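Long-range contacts in molybdenum-binding-protein (Azotobacter vinelandii, PDB 1H9M), which binds molybdate in the cytoplasm and probably takes part in molybdate homeostasis: residues G86-I91 against V100-Q105; N10-T15 against G106-T111; L69-S74 against A128-V133. All blocks are in the same frame, centred on the assembly; numbering follows the deposited sequence.

Contact 1 of 3, residues G86-I91 against V100-Q105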
loop_
_atom_site.group_PDB
_atom_site.type_symbol
_atom_site.label_atom_id
_atom_site.label_comp_id
_atom_site.label_asym_id
_atom_site.label_seq_id
_atom_site.Cartn_x
_atom_site.Cartn_y
_atom_site.Cartn_z
ATOM N N GLY A 86 10.202 -12.581 14.666
ATOM C CA GLY A 86 9.782 -12.688 16.075
ATOM C C GLY A 86 8.870 -13.894 16.244
ATOM O O GLY A 86 8.940 -14.882 15.521
ATOM N N THR A 87 7.999 -13.744 17.206
ATOM C CA THR A 87 7.024 -14.727 17.658
ATOM C C THR A 87 5.590 -14.182 17.755
ATOM O O THR A 87 5.409 -13.103 18.298
ATOM C CB THR A 87 7.467 -15.409 18.967
ATOM O OG1 THR A 87 6.549 -16.449 19.276
ATOM C CG2 THR A 87 7.531 -14.407 20.096
ATOM N N VAL A 88 4.651 -14.956 17.252
ATOM C CA VAL A 88 3.259 -14.548 17.341
ATOM C C VAL A 88 2.856 -14.378 18.794
ATOM O O VAL A 88 3.163 -15.273 19.624
ATOM C CB VAL A 88 2.306 -15.516 16.651
ATOM C CG1 VAL A 88 0.849 -15.100 16.918
ATOM C CG2 VAL A 88 2.609 -15.632 15.161
ATOM N N LYS A 89 2.358 -13.232 19.152
ATOM C CA LYS A 89 1.873 -12.935 20.502
ATOM C C LYS A 89 0.374 -13.179 20.574
ATOM O O LYS A 89 -0.118 -13.933 21.447
ATOM C CB LYS A 89 2.240 -11.501 20.852
ATOM C CG LYS A 89 1.831 -11.019 22.229
ATOM C CD LYS A 89 1.985 -9.509 22.336
ATOM C CE LYS A 89 1.329 -8.971 23.596
ATOM N NZ LYS A 89 0.708 -7.633 23.353
ATOM N N THR A 90 -0.412 -12.408 19.806
ATOM C CA THR A 90 -1.859 -12.527 19.834
ATOM C C THR A 90 -2.439 -12.602 18.401
ATOM O O THR A 90 -1.782 -12.221 17.425
ATOM C CB THR A 90 -2.533 -11.332 20.506
ATOM O OG1 THR A 90 -2.158 -10.100 19.875
ATOM C CG2 THR A 90 -2.152 -11.156 21.979
ATOM N N ILE A 91 -3.572 -13.280 18.291
ATOM C CA ILE A 91 -4.356 -13.337 17.060
ATOM C C ILE A 91 -5.805 -12.979 17.399
ATOM O O ILE A 91 -6.410 -13.548 18.315
ATOM C CB ILE A 91 -4.312 -14.652 16.300
ATOM C CG1 ILE A 91 -2.852 -15.050 16.009
ATOM C CG2 ILE A 91 -5.055 -14.584 14.967
ATOM C CD1 ILE A 91 -2.676 -16.320 15.217
ATOM N N VAL A 100 -2.907 -10.020 13.483
ATOM C CA VAL A 100 -1.835 -10.811 14.123
ATOM C C VAL A 100 -0.814 -9.873 14.728
ATOM O O VAL A 100 -0.224 -9.063 13.993
ATOM C CB VAL A 100 -1.172 -11.722 13.103
ATOM C CG1 VAL A 100 -0.040 -12.567 13.738
ATOM C CG2 VAL A 100 -2.144 -12.696 12.453
ATOM N N THR A 101 -0.507 -10.000 16.037
ATOM C CA THR A 101 0.597 -9.171 16.571
ATOM C C THR A 101 1.798 -10.080 16.878
ATOM O O THR A 101 1.598 -11.170 17.427
ATOM C CB THR A 101 0.113 -8.497 17.856
ATOM O OG1 THR A 101 -0.974 -7.580 17.588
ATOM C CG2 THR A 101 1.191 -7.695 18.579
ATOM N N LEU A 102 2.994 -9.642 16.467
ATOM C CA LEU A 102 4.221 -10.405 16.777
ATOM C C LEU A 102 5.025 -9.578 17.797
ATOM O O LEU A 102 4.991 -8.357 17.834
ATOM C CB LEU A 102 5.164 -10.523 15.586
ATOM C CG LEU A 102 4.660 -10.995 14.241
ATOM C CD1 LEU A 102 5.818 -11.139 13.250
ATOM C CD2 LEU A 102 3.904 -12.318 14.285
ATOM N N ALA A 103 5.761 -10.305 18.637
ATOM C CA ALA A 103 6.693 -9.712 19.590
ATOM C C ALA A 103 8.079 -9.869 18.958
ATOM O O ALA A 103 8.514 -10.960 18.580
ATOM C CB ALA A 103 6.584 -10.449 20.927
ATOM N N LEU A 104 8.796 -8.776 18.841
ATOM C CA LEU A 104 10.115 -8.758 18.245
ATOM C C LEU A 104 11.219 -8.694 19.285
ATOM O O LEU A 104 10.937 -8.506 20.461
ATOM C CB LEU A 104 10.175 -7.501 17.350
ATOM C CG LEU A 104 9.128 -7.520 16.223
ATOM C CD1 LEU A 104 9.232 -6.254 15.390
ATOM C CD2 LEU A 104 9.310 -8.753 15.351
ATOM N N GLN A 105 12.443 -8.712 18.793
ATOM C CA GLN A 105 13.615 -8.610 19.661
ATOM C C GLN A 105 13.654 -7.283 20.405
ATOM O O GLN A 105 13.560 -6.224 19.779
ATOM C CB GLN A 105 14.872 -8.729 18.784
HETATM O O HOH W 1 -3.436 -9.412 17.325
#
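The carbonyl O of Thr101 takes two backbone N-H groups from the facing strand. Lys89 N lies 2.8 Å from Thr101 O and makes the firm bond. Thr90 N, at 3.4 Å from Thr101 O, adds a weak one. Two successive residues facing one define a classic beta bulge. It shifts the register by one residue in the antiparallel hairpin of strands 82-93 and 97-104, within the second TOBE domain, a member of the OB clan.

Thr101 N returns a bond to Thr90 O at 2.9 Å. Thr87 and Ala103 form a hydrogen-bonded pair, in which Ala103 N meets Thr87 O at 2.8 Å in a nearly straight bond (171° at the hydrogen). At Gly86 a CB would point at the facing strand and collide with Ala103 O.

Val88, Val100, Leu102 and Ile91 supply the apolar contacts. Val88 CG2 meets Leu102 CD2 at 3.7 Å, and the two side chains cross at a slant. Val88 CG1 touches Val100 CG1, and Val88 and Ile91 also touch Leu124 of a loop.

Thr90 and Thr101 lie side by side, pointing the same way. With chi1 at 56°, Thr90 OG1 sits between its own backbone N and carbonyl carbon, which sets it 3.4 Å from Thr101 CB. Thr101 OG1 also bonds to Thr111 OG1 of the next strand. One water joins the pair, 2.9 Å from Thr90 OG1 and 3.1 Å from Thr101 OG1.

Contact 2 of 3, residues N10-T15 against G106-T111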
loop_
_atom_site.group_PDB
_atom_site.type_symbol
_atom_site.label_atom_id
_atom_site.label_comp_id
_atom_site.label_asym_id
_atom_site.label_seq_id
_atom_site.Cartn_x
_atom_site.Cartn_y
_atom_site.Cartn_z
ATOM N N ASN A 10 1.277 0.300 13.884
ATOM C CA ASN A 10 2.724 0.249 14.110
ATOM C C ASN A 10 3.329 1.617 14.063
ATOM O O ASN A 10 3.369 2.270 13.012
ATOM C CB ASN A 10 3.308 -0.601 12.951
ATOM C CG ASN A 10 2.620 -1.978 12.978
ATOM O OD1 ASN A 10 2.617 -2.648 14.028
ATOM N ND2 ASN A 10 1.956 -2.291 11.879
ATOM N N VAL A 11 3.898 2.037 15.236
ATOM C CA VAL A 11 4.573 3.349 15.277
ATOM C C VAL A 11 5.907 3.065 15.987
ATOM O O VAL A 11 5.858 2.779 17.182
ATOM C CB VAL A 11 3.772 4.444 15.997
ATOM C CG1 VAL A 11 4.615 5.746 16.057
ATOM C CG2 VAL A 11 2.468 4.786 15.266
ATOM N N PHE A 12 6.992 2.994 15.240
ATOM C CA PHE A 12 8.286 2.620 15.786
ATOM C C PHE A 12 9.176 3.850 15.965
ATOM O O PHE A 12 9.390 4.610 15.028
ATOM C CB PHE A 12 9.010 1.639 14.905
ATOM C CG PHE A 12 8.244 0.429 14.445
ATOM C CD1 PHE A 12 7.743 0.358 13.168
ATOM C CD2 PHE A 12 8.083 -0.666 15.287
ATOM C CE1 PHE A 12 7.070 -0.766 12.731
ATOM C CE2 PHE A 12 7.396 -1.793 14.855
ATOM C CZ PHE A 12 6.901 -1.846 13.575
ATOM N N LYS A 13 9.872 3.927 17.108
ATOM C CA LYS A 13 10.843 5.008 17.279
ATOM C C LYS A 13 12.238 4.595 16.851
ATOM O O LYS A 13 12.682 3.463 17.013
ATOM C CB LYS A 13 10.876 5.435 18.762
ATOM C CG LYS A 13 9.614 6.148 19.220
ATOM C CD LYS A 13 9.671 6.506 20.694
ATOM C CE LYS A 13 8.299 6.827 21.277
ATOM N NZ LYS A 13 8.382 7.018 22.760
ATOM N N GLY A 14 12.936 5.549 16.227
ATOM C CA GLY A 14 14.290 5.245 15.788
ATOM C C GLY A 14 15.091 6.456 15.400
ATOM O O GLY A 14 14.676 7.592 15.593
ATOM N N THR A 15 16.275 6.192 14.840
ATOM C CA THR A 15 17.149 7.260 14.377
ATOM C C THR A 15 17.641 6.992 12.941
ATOM O O THR A 15 17.968 5.838 12.611
ATOM C CB THR A 15 18.468 7.526 15.165
ATOM O OG1 THR A 15 19.128 6.253 15.231
ATOM C CG2 THR A 15 18.125 7.927 16.600
ATOM N N GLY A 106 13.727 -7.327 21.731
ATOM C CA GLY A 106 13.777 -6.130 22.569
ATOM C C GLY A 106 12.421 -5.830 23.195
ATOM O O GLY A 106 12.248 -5.104 24.181
ATOM N N GLY A 107 11.391 -6.429 22.595
ATOM C CA GLY A 107 10.024 -6.267 23.058
ATOM C C GLY A 107 9.187 -5.356 22.171
ATOM O O GLY A 107 8.107 -4.929 22.574
ATOM N N THR A 108 9.688 -5.009 20.991
ATOM C CA THR A 108 8.904 -4.198 20.065
ATOM C C THR A 108 7.824 -5.097 19.466
ATOM O O THR A 108 8.164 -6.245 19.136
ATOM C CB THR A 108 9.807 -3.607 18.981
ATOM O OG1 THR A 108 10.762 -2.751 19.625
ATOM C CG2 THR A 108 9.000 -2.863 17.941
ATOM N N GLU A 109 6.591 -4.635 19.362
ATOM C CA GLU A 109 5.524 -5.462 18.782
ATOM C C GLU A 109 5.218 -4.993 17.344
ATOM O O GLU A 109 5.296 -3.780 17.173
ATOM C CB GLU A 109 4.215 -5.248 19.537
ATOM C CG GLU A 109 4.142 -5.798 20.945
ATOM C CD GLU A 109 2.773 -5.592 21.563
ATOM O OE1 GLU A 109 1.833 -5.121 20.885
ATOM O OE2 GLU A 109 2.618 -5.931 22.756
ATOM N N ILE A 110 4.737 -5.875 16.463
ATOM C CA ILE A 110 4.335 -5.344 15.133
ATOM C C ILE A 110 3.022 -6.024 14.795
ATOM O O ILE A 110 2.904 -7.201 15.123
ATOM C CB ILE A 110 5.358 -5.599 14.015
ATOM C CG1 ILE A 110 4.837 -5.140 12.632
ATOM C CG2 ILE A 110 5.731 -7.050 13.923
ATOM C CD1 ILE A 110 5.878 -4.686 11.637
ATOM N N THR A 111 2.016 -5.292 14.294
ATOM C CA THR A 111 0.741 -5.920 14.024
ATOM C C THR A 111 0.543 -5.949 12.496
ATOM O O THR A 111 0.791 -4.952 11.802
ATOM C CB THR A 111 -0.340 -5.067 14.683
ATOM O OG1 THR A 111 -0.064 -5.058 16.124
ATOM C CG2 THR A 111 -1.743 -5.593 14.452
HETATM O O HOH W 2 1.809 -3.401 16.921
#
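Asn10 presents its side-chain amide to the backbone of Thr111 and bonds to both of its polar groups. Its CG lies opposite the carbonyl carbon (chi1 -57°), which carries the amide across. Thr111 N donates to a lone pair of Asn10 OD1 at 2.7 Å, within the plane of the amide carbonyl. Asn10 ND2 donates to Thr111 O at 2.9 Å, with the acceptor only 5° out of the amide plane. The two bonds fix the rotation of the amide. ND2 also bonds to Val62 O. A water bridges the pair: it donates to Asn10 OD1 at 3.1 Å and bonds at 2.6 Å to Thr111 OG1, which also bonds to Thr101 OG1. The amide thus acts like a strand neighbour at the border of strand 109-115, outermost in its sheet within this chain.

Here the two TOBE domains meet, since strand 10-21 belongs to the first and 109-115 to the second. Next to the amide, Phe12 turns its ring edge to the methyls. Its CZ lies 3.6 Å from Ile110 CD1, and its CD2 is 3.6 Å from Thr108 CG2. Replacing Asn10 with an alanine would probably leave Thr111 N and O without these mates and open a gap beside Ile110 CG1.

The outer side is looser. Glu109 is exposed, and its carboxylate turns to Lys89 instead. Thr108 is partly exposed, where the ring packing gives out.

Contact 3 of 3, residues L69-S74 against A128-V133; sequences LMTDSS and ASASAV
Strand 68-70 is a border strand, within this chain, of the antiparallel sheet that also holds strands 82-93, 97-104 and 109-115, and it pairs there with strand 129-134. Met70 and Ser131 form a hydrogen-bonded pair. Met70 N donates to Ser131 O at 2.7 Å, and Ser131 N donates to Met70 O at 2.8 Å. Both donors sit nearly along the C=O axis. Leu69 and Ala132 make the adjoining non-hydrogen-bonded pair, and Leu69 CA comes 3.3 Å from Ser131 O. On that face Leu69 packs against Val100 and Leu102.

Met70 lies on the other face. Its chain runs extended and then bends at chi3 (67°), which brings the terminal CE to 4.0 Å from Val133 CG2. Beyond Met70 the chain turns a corner at Thr71. Thr71 CG2 rests 4.0 Å from Ala130 CB and 3.6 Å from Ser129 O.

The sheet does not stop at this border. Met70 and Asp72 pair with an antiparallel strand of the second subunit, whose Ser7 OG also bonds to Leu69 N. Past the corner, Asp72 closes an Asx turn: its OD1 accepts from Ser74 N at 3.0 Å, from above the carboxylate plane.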
loop_
_atom_site.group_PDB
_atom_site.type_symbol
_atom_site.label_atom_id
_atom_site.label_comp_id
_atom_site.label_asym_id
_atom_site.label_seq_id
_atom_site.Cartn_x
_atom_site.Cartn_y
_atom_site.Cartn_z
ATOM N N LEU A 69 3.146 -11.358 6.429
ATOM C CA LEU A 69 3.776 -12.287 7.386
ATOM C C LEU A 69 4.420 -13.459 6.654
ATOM O O LEU A 69 3.837 -13.936 5.685
ATOM C CB LEU A 69 2.792 -12.849 8.416
ATOM C CG LEU A 69 2.255 -11.752 9.377
ATOM C CD1 LEU A 69 1.116 -12.420 10.213
ATOM C CD2 LEU A 69 3.298 -11.213 10.306
ATOM N N MET A 70 5.609 -13.882 7.091
ATOM C CA MET A 70 6.194 -15.017 6.364
ATOM C C MET A 70 6.691 -16.059 7.396
ATOM O O MET A 70 7.223 -15.592 8.388
ATOM C CB MET A 70 7.278 -14.527 5.411
ATOM C CG MET A 70 8.129 -15.608 4.729
ATOM S SD MET A 70 9.294 -14.777 3.598
ATOM C CE MET A 70 10.313 -13.929 4.694
ATOM N N THR A 71 6.365 -17.330 7.122
ATOM C CA THR A 71 6.942 -18.286 8.110
ATOM C C THR A 71 8.068 -19.106 7.507
ATOM O O THR A 71 8.732 -19.831 8.243
ATOM C CB THR A 71 5.892 -19.237 8.704
ATOM O OG1 THR A 71 5.210 -19.887 7.642
ATOM C CG2 THR A 71 4.911 -18.454 9.565
ATOM N N ASP A 72 8.155 -19.121 6.188
ATOM C CA ASP A 72 9.224 -19.890 5.525
ATOM C C ASP A 72 9.499 -19.228 4.183
ATOM O O ASP A 72 8.638 -19.259 3.305
ATOM C CB ASP A 72 8.775 -21.333 5.324
ATOM C CG ASP A 72 9.775 -22.216 4.601
ATOM O OD1 ASP A 72 10.971 -21.850 4.561
ATOM O OD2 ASP A 72 9.330 -23.272 4.087
ATOM N N SER A 73 10.702 -18.689 4.020
ATOM C CA SER A 73 11.078 -18.063 2.754
ATOM C C SER A 73 11.395 -19.079 1.677
ATOM O O SER A 73 11.324 -18.786 0.480
ATOM C CB SER A 73 12.243 -17.096 2.995
ATOM O OG SER A 73 13.392 -17.811 3.429
ATOM N N SER A 74 11.733 -20.310 2.082
ATOM C CA SER A 74 12.030 -21.384 1.140
ATOM C C SER A 74 13.193 -21.001 0.224
ATOM O O SER A 74 13.128 -21.173 -0.984
ATOM C CB SER A 74 10.815 -21.740 0.290
ATOM O OG SER A 74 9.771 -22.300 1.071
ATOM N N ALA A 128 4.298 -19.057 17.766
ATOM C CA ALA A 128 4.861 -19.380 16.488
ATOM C C ALA A 128 5.865 -18.342 15.956
ATOM O O ALA A 128 5.627 -17.165 16.197
ATOM C CB ALA A 128 3.797 -19.633 15.425
ATOM N N SER A 129 6.911 -18.872 15.313
ATOM C CA SER A 129 7.921 -18.013 14.724
ATOM C C SER A 129 7.308 -17.433 13.405
ATOM O O SER A 129 6.874 -18.226 12.592
ATOM C CB SER A 129 9.208 -18.701 14.236
ATOM O OG SER A 129 9.551 -19.741 15.122
ATOM N N ALA A 130 7.605 -16.168 13.242
ATOM C CA ALA A 130 7.177 -15.604 11.916
ATOM C C ALA A 130 7.894 -14.291 11.716
ATOM O O ALA A 130 8.448 -13.723 12.631
ATOM C CB ALA A 130 5.670 -15.374 11.926
ATOM N N SER A 131 7.998 -13.869 10.436
ATOM C CA SER A 131 8.647 -12.581 10.154
ATOM C C SER A 131 7.606 -11.591 9.520
ATOM O O SER A 131 6.777 -12.097 8.772
ATOM C CB SER A 131 9.724 -12.743 9.091
ATOM O OG SER A 131 10.759 -13.632 9.560
ATOM N N ALA A 132 7.801 -10.343 9.929
ATOM C CA ALA A 132 6.909 -9.299 9.337
ATOM C C ALA A 132 7.729 -8.770 8.161
ATOM O O ALA A 132 8.903 -8.490 8.322
ATOM C CB ALA A 132 6.669 -8.208 10.346
ATOM N N VAL A 133 7.064 -8.622 7.011
ATOM C CA VAL A 133 7.747 -8.139 5.792
ATOM C C VAL A 133 7.080 -6.850 5.339
ATOM O O VAL A 133 5.865 -6.857 5.174
ATOM C CB VAL A 133 7.648 -9.210 4.684
ATOM C CG1 VAL A 133 8.223 -8.682 3.385
ATOM C CG2 VAL A 133 8.377 -10.487 5.098
#

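In the fold
All three contacts reach one antiparallel sheet. Contacts 1 and 2, centres 12 Å apart, are tied by a salt bridge, Lys89 NZ to Glu109 OE2 at 2.6 Å. Contacts 1 and 3, centres 11 Å apart, lie on adjoining strands 82-93 and 129-134, with Val88 N 2.6 Å from Ala128 O. Contacts 2 and 3, centres 17 Å apart, meet where Ile110 CD1 is 3.8 Å from Ala132 CB. Contact 1 is nested along the chain inside the loops closed by contacts 2 and 3, which cross. None supplies a molybdate-pocket residue, but the side chains of Val100 (contact 1), Asn10 (contact 2) and Leu69 (contact 3) lie about 9, 6 and 7 Å from a bound molybdate.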